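Local coordinates for protein TqaA (Penicillium aethiopicum, PDB 5DLK) that probably closes a nonribosomal peptide into a macrocycle through its terminal condensation-like domain, the part present here, acting on a peptide carried on phosphopantetheine, at residues E364-L368 against R369-Q373. Residues are numbered along the deposited sequence; the frame is centred on the assembly and turned at random.
Sequences EHVEL and RDIFQ
The N-terminus of helix 368-375 in the condensation-like domain is built by this turn, with Glu367 at the N-cap position and its backbone carbonyl meeting the first turn of the helix. Glu367 O accepts a nearly straight bond from Ile371 N (3.0 Å, 159° at the hydrogen) and a weak, bent one from Asp370 N. One residue on, Leu368 O takes Phe372 N at 3.0 Å. Asp370 OD2, three residues past the N-cap, is linked to Glu367 N through a water that donates to the carboxylate and accepts from the amide, in the manner of a capping box but not directly; Gln56 OE1 takes Arg369 N. Beside it the Glu367 side chain runs the same way as that of Asp370, its CB 3.6 Å from Asp370 OD2, the two carboxylate planes turned 71° apart. A bend at chi2 folds the Glu367 chain back, and a second water donates to OE1 and accepts from Arg369 NH1, lying at the edge of the guanidinium and in its plane. Both charges have direct partners beyond the turn: Glu367 OE2 forms a salt bridge with Arg215 NH1 and OE1 accepts a hydrogen bond from the backbone N of Gln56, while Arg369 NE pairs with Glu381 OE2. On the apolar side, with CG anti to the backbone N (chi1 -176°), Leu368 lays CD1 over one face of the Phe372 ring, a CH-pi contact 4.0 Å from the centroid, and Pro332 touches both residues. Val366 CG2 meets Ile371 CG1 at 3.6 Å, crossing at about a right angle, and Trp232 touches both. The helix start is thus held by backbone bonds, a water bridge from Asp370 to the N-cap amide, and Gln56, and the acidic groups near its amino end would probably be stabilised by the helix dipole.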
loop_
_atom_site.group_PDB
_atom_site.type_symbol
_atom_site.label_atom_id
_atom_site.label_comp_id
_atom_site.label_asym_id
_atom_site.label_seq_id
_atom_site.Cartn_x
_atom_site.Cartn_y
_atom_site.Cartn_z
ATOM N N GLU A 364 5.908 -5.268 -14.161
ATOM C CA GLU A 364 5.972 -4.394 -12.990
ATOM C C GLU A 364 5.863 -5.132 -11.646
ATOM O O GLU A 364 5.987 -4.519 -10.579
ATOM C CB GLU A 364 4.852 -3.354 -13.080
ATOM C CG GLU A 364 3.491 -3.989 -12.851
ATOM C CD GLU A 364 2.335 -3.008 -12.820
ATOM O OE1 GLU A 364 2.439 -1.893 -13.398
ATOM O OE2 GLU A 364 1.298 -3.385 -12.220
ATOM N N HIS A 365 5.635 -6.443 -11.706
ATOM C CA HIS A 365 5.312 -7.250 -10.538
ATOM C C HIS A 365 6.508 -7.884 -9.828
ATOM O O HIS A 365 6.358 -8.472 -8.744
ATOM C CB HIS A 365 4.361 -8.368 -10.973
ATOM C CG HIS A 365 4.951 -9.256 -12.019
ATOM N ND1 HIS A 365 4.882 -8.962 -13.366
ATOM C CD2 HIS A 365 5.657 -10.409 -11.916
ATOM C CE1 HIS A 365 5.516 -9.904 -14.048
ATOM N NE2 HIS A 365 5.994 -10.794 -13.190
ATOM N N VAL A 366 7.689 -7.799 -10.432
ATOM C CA VAL A 366 8.869 -8.453 -9.873
ATOM C C VAL A 366 9.517 -7.635 -8.755
ATOM O O VAL A 366 9.345 -6.428 -8.707
ATOM C CB VAL A 366 9.915 -8.744 -10.954
ATOM C CG1 VAL A 366 9.397 -9.840 -11.905
ATOM C CG2 VAL A 366 10.298 -7.454 -11.714
ATOM N N GLU A 367 10.271 -8.303 -7.880
ATOM C CA GLU A 367 10.953 -7.635 -6.757
ATOM C C GLU A 367 11.941 -6.570 -7.213
ATOM O O GLU A 367 12.746 -6.839 -8.098
ATOM C CB GLU A 367 11.709 -8.657 -5.912
ATOM C CG GLU A 367 10.805 -9.732 -5.312
ATOM C CD GLU A 367 9.946 -9.183 -4.182
ATOM O OE1 GLU A 367 10.472 -9.058 -3.057
ATOM O OE2 GLU A 367 8.760 -8.889 -4.426
ATOM N N LEU A 368 11.907 -5.389 -6.597
ATOM C CA LEU A 368 12.840 -4.310 -6.956
ATOM C C LEU A 368 14.307 -4.750 -6.875
ATOM O O LEU A 368 15.099 -4.466 -7.778
ATOM C CB LEU A 368 12.631 -3.093 -6.053
ATOM C CG LEU A 368 13.481 -1.856 -6.367
ATOM C CD1 LEU A 368 13.157 -1.322 -7.787
ATOM C CD2 LEU A 368 13.283 -0.776 -5.321
ATOM N N ARG A 369 14.673 -5.446 -5.794
ATOM C CA ARG A 369 16.050 -5.915 -5.660
ATOM C C ARG A 369 16.422 -6.915 -6.755
ATOM O O ARG A 369 17.601 -7.042 -7.082
ATOM C CB ARG A 369 16.297 -6.525 -4.260
ATOM C CG ARG A 369 15.486 -7.765 -3.907
ATOM C CD ARG A 369 16.012 -8.404 -2.605
ATOM N NE ARG A 369 16.155 -7.461 -1.488
ATOM C CZ ARG A 369 15.201 -7.209 -0.581
ATOM N NH1 ARG A 369 14.025 -7.817 -0.660
ATOM N NH2 ARG A 369 15.425 -6.345 0.404
ATOM N N ASP A 370 15.436 -7.607 -7.325
ATOM C CA ASP A 370 15.686 -8.511 -8.448
ATOM C C ASP A 370 15.857 -7.711 -9.736
ATOM O O ASP A 370 16.684 -8.049 -10.575
ATOM C CB ASP A 370 14.559 -9.526 -8.637
ATOM C CG ASP A 370 14.519 -10.576 -7.529
ATOM O OD1 ASP A 370 15.463 -10.626 -6.715
ATOM O OD2 ASP A 370 13.537 -11.340 -7.497
ATOM N N ILE A 371 15.074 -6.656 -9.901
ATOM C CA ILE A 371 15.321 -5.751 -11.034
ATOM C C ILE A 371 16.759 -5.249 -11.003
ATOM O O ILE A 371 17.478 -5.308 -12.018
ATOM C CB ILE A 371 14.363 -4.536 -11.034
ATOM C CG1 ILE A 371 12.926 -5.002 -11.285
ATOM C CG2 ILE A 371 14.788 -3.505 -12.132
ATOM C CD1 ILE A 371 11.877 -3.867 -11.128
ATOM N N PHE A 372 17.192 -4.758 -9.846
ATOM C CA PHE A 372 18.520 -4.179 -9.749
ATOM C C PHE A 372 19.604 -5.270 -9.897
ATOM O O PHE A 372 20.585 -5.072 -10.615
ATOM C CB PHE A 372 18.697 -3.399 -8.436
ATOM C CG PHE A 372 17.899 -2.105 -8.378
ATOM C CD1 PHE A 372 17.467 -1.491 -9.546
ATOM C CD2 PHE A 372 17.571 -1.517 -7.158
ATOM C CE1 PHE A 372 16.733 -0.317 -9.495
ATOM C CE2 PHE A 372 16.838 -0.344 -7.108
ATOM C CZ PHE A 372 16.418 0.255 -8.293
ATOM N N GLN A 373 19.436 -6.409 -9.218
ATOM C CA GLN A 373 20.413 -7.491 -9.364
ATOM C C GLN A 373 20.556 -8.028 -10.789
ATOM O O GLN A 373 21.675 -8.181 -11.286
ATOM C CB GLN A 373 20.066 -8.667 -8.446
ATOM C CG GLN A 373 21.225 -9.656 -8.312
ATOM C CD GLN A 373 20.920 -10.771 -7.335
ATOM O OE1 GLN A 373 20.291 -10.547 -6.297
ATOM N NE2 GLN A 373 21.369 -11.984 -7.657
HETATM O O HOH W 1 11.144 -11.069 -8.679
HETATM O O HOH W 2 12.833 -9.830 -2.225
#